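PDB 3FAC: putative uncharacterized protein from Rhodobacter sphaeroides 2.4.1, which is of unknown function but belongs to the Gfa family, which is generally assigned carbon-sulfur lyase activity and probably binds zinc. Local coordinates for residues V14-G19 / I37-R42; A41-L46 / N84-G89. All blocks are in the same frame, centred on the assembly; numbering follows the deposited sequence.

Contact 1: residues V14-G19 / I37-R42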
loop_
_atom_site.group_PDB
_atom_site.type_symbol
_atom_site.label_atom_id
_atom_site.label_comp_id
_atom_site.label_asym_id
_atom_site.label_seq_id
_atom_site.Cartn_x
_atom_site.Cartn_y
_atom_site.Cartn_z
ATOM N N VAL A 14 -2.041 -0.329 -10.492
ATOM C CA VAL A 14 -2.224 -1.652 -9.900
ATOM C C VAL A 14 -3.583 -2.317 -10.095
ATOM O O VAL A 14 -4.619 -1.657 -10.150
ATOM C CB VAL A 14 -1.916 -1.606 -8.379
ATOM C CG1 VAL A 14 -2.866 -0.654 -7.682
ATOM C CG2 VAL A 14 -2.018 -2.993 -7.780
ATOM N N GLU A 15 -3.556 -3.642 -10.204
ATOM C CA GLU A 15 -4.760 -4.448 -10.362
ATOM C C GLU A 15 -4.911 -5.250 -9.077
ATOM O O GLU A 15 -4.034 -6.046 -8.735
ATOM C CB GLU A 15 -4.618 -5.410 -11.544
ATOM C CG GLU A 15 -4.433 -4.739 -12.897
ATOM C CD GLU A 15 -5.611 -3.864 -13.284
ATOM O OE1 GLU A 15 -6.759 -4.352 -13.206
ATOM O OE2 GLU A 15 -5.388 -2.694 -13.673
ATOM N N LEU A 16 -6.011 -5.037 -8.363
ATOM C CA LEU A 16 -6.248 -5.742 -7.109
ATOM C C LEU A 16 -6.587 -7.204 -7.329
ATOM O O LEU A 16 -7.383 -7.542 -8.201
ATOM C CB LEU A 16 -7.382 -5.076 -6.330
ATOM C CG LEU A 16 -7.205 -3.593 -6.007
ATOM C CD1 LEU A 16 -8.429 -3.103 -5.250
ATOM C CD2 LEU A 16 -5.936 -3.384 -5.190
ATOM N N LEU A 17 -5.985 -8.068 -6.521
ATOM C CA LEU A 17 -6.227 -9.498 -6.617
ATOM C C LEU A 17 -7.699 -9.838 -6.438
ATOM O O LEU A 17 -8.320 -10.419 -7.325
ATOM C CB LEU A 17 -5.411 -10.246 -5.563
ATOM C CG LEU A 17 -5.692 -11.749 -5.461
ATOM C CD1 LEU A 17 -5.351 -12.433 -6.779
ATOM C CD2 LEU A 17 -4.878 -12.342 -4.323
ATOM N N ASN A 18 -8.253 -9.480 -5.285
ATOM C CA ASN A 18 -9.650 -9.774 -4.999
ATOM C C ASN A 18 -10.381 -8.536 -4.501
ATOM O O ASN A 18 -10.960 -8.536 -3.416
ATOM C CB ASN A 18 -9.742 -10.893 -3.957
ATOM C CG ASN A 18 -11.143 -11.467 -3.838
ATOM O OD1 ASN A 18 -11.718 -11.930 -4.824
ATOM N ND2 ASN A 18 -11.696 -11.445 -2.629
ATOM N N GLY A 19 -10.346 -7.481 -5.306
ATOM C CA GLY A 19 -11.008 -6.243 -4.943
ATOM C C GLY A 19 -10.716 -5.770 -3.534
ATOM O O GLY A 19 -9.617 -5.959 -3.009
ATOM N N ILE A 37 -5.395 1.081 5.399
ATOM C CA ILE A 37 -6.173 -0.114 5.089
ATOM C C ILE A 37 -5.583 -0.640 3.785
ATOM O O ILE A 37 -5.528 0.085 2.790
ATOM C CB ILE A 37 -7.667 0.223 4.873
ATOM C CG1 ILE A 37 -8.292 0.680 6.193
ATOM C CG2 ILE A 37 -8.403 -0.983 4.333
ATOM C CD1 ILE A 37 -9.753 1.083 6.090
ATOM N N ALA A 38 -5.137 -1.891 3.782
ATOM C CA ALA A 38 -4.534 -2.462 2.587
ATOM C C ALA A 38 -5.386 -3.498 1.857
ATOM O O ALA A 38 -6.378 -4.003 2.388
ATOM C CB ALA A 38 -3.178 -3.065 2.937
ATOM N N ALA A 39 -4.977 -3.790 0.625
ATOM C CA ALA A 39 -5.627 -4.768 -0.243
ATOM C C ALA A 39 -4.498 -5.424 -1.035
ATOM O O ALA A 39 -3.540 -4.755 -1.412
ATOM C CB ALA A 39 -6.601 -4.079 -1.179
ATOM N N THR A 40 -4.610 -6.723 -1.287
ATOM C CA THR A 40 -3.566 -7.460 -1.999
ATOM C C THR A 40 -3.470 -7.200 -3.506
ATOM O O THR A 40 -4.391 -6.663 -4.117
ATOM C CB THR A 40 -3.731 -8.983 -1.771
ATOM O OG1 THR A 40 -3.705 -9.259 -0.366
ATOM C CG2 THR A 40 -2.607 -9.757 -2.439
ATOM N N ALA A 41 -2.334 -7.584 -4.087
ATOM C CA ALA A 41 -2.078 -7.437 -5.517
ATOM C C ALA A 41 -0.852 -8.257 -5.931
ATOM O O ALA A 41 0.209 -8.148 -5.320
ATOM C CB ALA A 41 -1.866 -5.970 -5.862
ATOM N N ARG A 42 -1.000 -9.082 -6.966
ATOM C CA ARG A 42 0.106 -9.905 -7.450
ATOM C C ARG A 42 1.273 -9.014 -7.867
ATOM O O ARG A 42 1.067 -7.882 -8.305
ATOM C CB ARG A 42 -0.333 -10.741 -8.656
ATOM C CG ARG A 42 -1.525 -11.653 -8.414
ATOM C CD ARG A 42 -1.964 -12.312 -9.717
ATOM N NE ARG A 42 -3.158 -13.140 -9.558
ATOM C CZ ARG A 42 -3.195 -14.287 -8.883
ATOM N NH1 ARG A 42 -2.100 -14.754 -8.299
ATOM N NH2 ARG A 42 -4.333 -14.968 -8.794
HETATM O O HOH W 1 -3.464 -8.456 -8.563
#

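Contact 2: residues A41-L46 / N84-G89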
loop_
_atom_site.group_PDB
_atom_site.type_symbol
_atom_site.label_atom_id
_atom_site.label_comp_id
_atom_site.label_asym_id
_atom_site.label_seq_id
_atom_site.Cartn_x
_atom_site.Cartn_y
_atom_site.Cartn_z
ATOM N N ALA A 41 -2.334 -7.584 -4.087
ATOM C CA ALA A 41 -2.078 -7.437 -5.517
ATOM C C ALA A 41 -0.852 -8.257 -5.931
ATOM O O ALA A 41 0.209 -8.148 -5.320
ATOM C CB ALA A 41 -1.866 -5.970 -5.862
ATOM N N ARG A 42 -1.000 -9.082 -6.966
ATOM C CA ARG A 42 0.106 -9.905 -7.450
ATOM C C ARG A 42 1.273 -9.014 -7.867
ATOM O O ARG A 42 1.067 -7.882 -8.305
ATOM C CB ARG A 42 -0.333 -10.741 -8.656
ATOM C CG ARG A 42 -1.525 -11.653 -8.414
ATOM C CD ARG A 42 -1.964 -12.312 -9.717
ATOM N NE ARG A 42 -3.158 -13.140 -9.558
ATOM C CZ ARG A 42 -3.195 -14.287 -8.883
ATOM N NH1 ARG A 42 -2.100 -14.754 -8.299
ATOM N NH2 ARG A 42 -4.333 -14.968 -8.794
ATOM N N LEU A 43 2.494 -9.529 -7.735
ATOM C CA LEU A 43 3.690 -8.778 -8.111
ATOM C C LEU A 43 3.596 -8.252 -9.536
ATOM O O LEU A 43 3.977 -7.115 -9.816
ATOM C CB LEU A 43 4.939 -9.656 -8.007
ATOM C CG LEU A 43 5.518 -10.000 -6.635
ATOM C CD1 LEU A 43 6.773 -10.842 -6.824
ATOM C CD2 LEU A 43 5.845 -8.723 -5.872
ATOM N N SER A 44 3.095 -9.093 -10.434
ATOM C CA SER A 44 2.958 -8.719 -11.836
ATOM C C SER A 44 1.731 -7.851 -12.115
ATOM O O SER A 44 1.398 -7.596 -13.272
ATOM C CB SER A 44 2.925 -9.978 -12.709
ATOM O OG SER A 44 1.996 -10.923 -12.208
ATOM N N ASP A 45 1.058 -7.396 -11.060
ATOM C CA ASP A 45 -0.112 -6.543 -11.235
ATOM C C ASP A 45 0.135 -5.106 -10.778
ATOM O O ASP A 45 -0.746 -4.257 -10.895
ATOM C CB ASP A 45 -1.322 -7.112 -10.484
ATOM C CG ASP A 45 -1.873 -8.374 -11.127
ATOM O OD1 ASP A 45 -2.064 -8.381 -12.362
ATOM O OD2 ASP A 45 -2.126 -9.355 -10.397
ATOM N N LEU A 46 1.331 -4.829 -10.266
ATOM C CA LEU A 46 1.655 -3.484 -9.799
ATOM C C LEU A 46 2.823 -2.875 -10.573
ATOM O O LEU A 46 3.881 -3.486 -10.719
ATOM C CB LEU A 46 1.958 -3.507 -8.292
ATOM C CG LEU A 46 2.127 -2.176 -7.546
ATOM C CD1 LEU A 46 1.870 -2.395 -6.065
ATOM C CD2 LEU A 46 3.520 -1.603 -7.774
ATOM N N ASN A 84 3.886 -13.132 2.097
ATOM C CA ASN A 84 3.900 -13.545 0.699
ATOM C C ASN A 84 4.741 -12.613 -0.168
ATOM O O ASN A 84 4.294 -11.531 -0.546
ATOM C CB ASN A 84 2.475 -13.630 0.150
ATOM C CG ASN A 84 2.364 -14.558 -1.044
ATOM O OD1 ASN A 84 3.307 -14.701 -1.823
ATOM N ND2 ASN A 84 1.209 -15.196 -1.193
ATOM N N PRO A 85 5.961 -13.041 -0.478
ATOM C CA PRO A 85 6.854 -12.263 -1.347
ATOM C C PRO A 85 6.345 -12.053 -2.778
ATOM O O PRO A 85 6.977 -11.352 -3.572
ATOM C CB PRO A 85 8.150 -13.069 -1.308
ATOM C CG PRO A 85 8.142 -13.626 0.083
ATOM C CD PRO A 85 6.711 -14.096 0.226
ATOM N N GLU A 86 5.208 -12.662 -3.102
ATOM C CA GLU A 86 4.620 -12.528 -4.431
ATOM C C GLU A 86 3.409 -11.604 -4.399
ATOM O O GLU A 86 2.634 -11.549 -5.352
ATOM C CB GLU A 86 4.200 -13.898 -4.970
ATOM C CG GLU A 86 5.355 -14.800 -5.364
ATOM C CD GLU A 86 6.171 -14.229 -6.508
ATOM O OE1 GLU A 86 5.585 -13.930 -7.571
ATOM O OE2 GLU A 86 7.401 -14.085 -6.345
ATOM N N GLU A 87 3.246 -10.884 -3.296
ATOM C CA GLU A 87 2.126 -9.965 -3.159
ATOM C C GLU A 87 2.575 -8.575 -2.733
ATOM O O GLU A 87 3.694 -8.375 -2.264
ATOM C CB GLU A 87 1.115 -10.476 -2.123
ATOM C CG GLU A 87 0.434 -11.781 -2.464
ATOM C CD GLU A 87 -0.658 -12.129 -1.471
ATOM O OE1 GLU A 87 -0.407 -12.034 -0.252
ATOM O OE2 GLU A 87 -1.766 -12.504 -1.909
ATOM N N TYR A 88 1.670 -7.622 -2.898
ATOM C CA TYR A 88 1.908 -6.243 -2.523
ATOM C C TYR A 88 0.732 -5.822 -1.659
ATOM O O TYR A 88 -0.381 -6.312 -1.837
ATOM C CB TYR A 88 1.944 -5.335 -3.754
ATOM C CG TYR A 88 3.248 -5.279 -4.515
ATOM C CD1 TYR A 88 4.423 -4.845 -3.903
ATOM C CD2 TYR A 88 3.290 -5.586 -5.872
ATOM C CE1 TYR A 88 5.609 -4.710 -4.632
ATOM C CE2 TYR A 88 4.465 -5.455 -6.608
ATOM C CZ TYR A 88 5.618 -5.015 -5.984
ATOM O OH TYR A 88 6.770 -4.867 -6.723
ATOM N N GLY A 89 0.986 -4.925 -0.717
ATOM C CA GLY A 89 -0.072 -4.414 0.127
ATOM C C GLY A 89 -0.220 -2.980 -0.328
ATOM O O GLY A 89 0.733 -2.208 -0.243
#

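Contact 1: residues V14-G19 / I37-R42
The edge strand 38-42 of the five-stranded antiparallel sheet meets the loop that follows strand 11-14, and L17 sits at the middle of the meeting. The L17 N-H points at T40 O over 3.2 Å and is nearly straight, 165° at the hydrogen. A water also bridges the two segments: it donates to E15 O and accepts from R42 N at 3.0 Å. The L17 side chain then reaches along the strand. Its CG is anti to the backbone N (chi1 174°), which sends the branched end out beside T40 and R42. CD2 lies beside T40 CG2, the two side chains running the same way. CD1 sits over one face of the R42 guanidinium, toward its rim, 3.4 Å from NH2. The R42 chain is extended from CG to NE, and this carries the flat group out to the leucine. On the inner side V14 CG2 packs on A41 CB at 3.5 Å, and L16 CD2 approaches A39 CB at 4.1 Å. E87 of strand 87-91 also touches L17 and T40. The arrangement is a loop laid along a sheet edge, joining the two antiparallel sheets of this chain, consistent with the beta-tent fold of the Gfa family.

Contact 2: residues A41-L46 / N84-G89
Antiparallel pairing of strands 38-42 and 87-91 runs out here into a turn after one strand and before the other, and the Y88 ring is held between two leucines. Y88 N donates to A41 O at 2.9 Å, a bent bond (131°). R42 and E87 follow as a non-hydrogen-bonded pair, their CA atoms 4.7 Å apart. One residue further, L43 N donates to E86 O at 3.1 Å. The type I turn from N84 to E87 presents that oxygen, and N84 OD1 accepts from E86 N in an Asx turn. The Y88 ring has L43 CD2 over one face and L46 CD1 over the opposite face. Both are CH-pi contacts, each methyl 3.9 Å from the ring centroid. The two leucine side chains cross the tyrosine at about a right angle. With CG anti to the backbone N (chi1 -171°), L46 brings CD1 over the ring; its CB rests 3.5 Å from Y88 CD2. R42 O lies at the ring edge, near its plane. H78 meets the ring edge-to-face. The other methyl of L43, CD1, turns to the N84-E87 turn, 3.3 Å from both P85 O and E86 OE2.

In the fold
Contacts 1 and 2 share A41 and R42, and their centres are 8 Å apart. Strand 38-42 is the common element. In contact 1 it meets the loop after strand 11-14, and in contact 2 its sheet neighbour 87-91. The segments 14-19 and 41-46 also meet directly: E15 N lies 3.0 Å from D45 O, a probable hydrogen bond. V14 CG2 packs against the same D45 oxygen at 3.6 Å. E87 of segment 84-89 also reaches contact 1, with OE2 3.9 Å from L17 CD2. V14 also touches L46, so strand 11-14 of the three-stranded sheet borders both contacts. Together the contacts tie strand 38-42 to the 14-19 loop and to strand 87-91 of its own sheet.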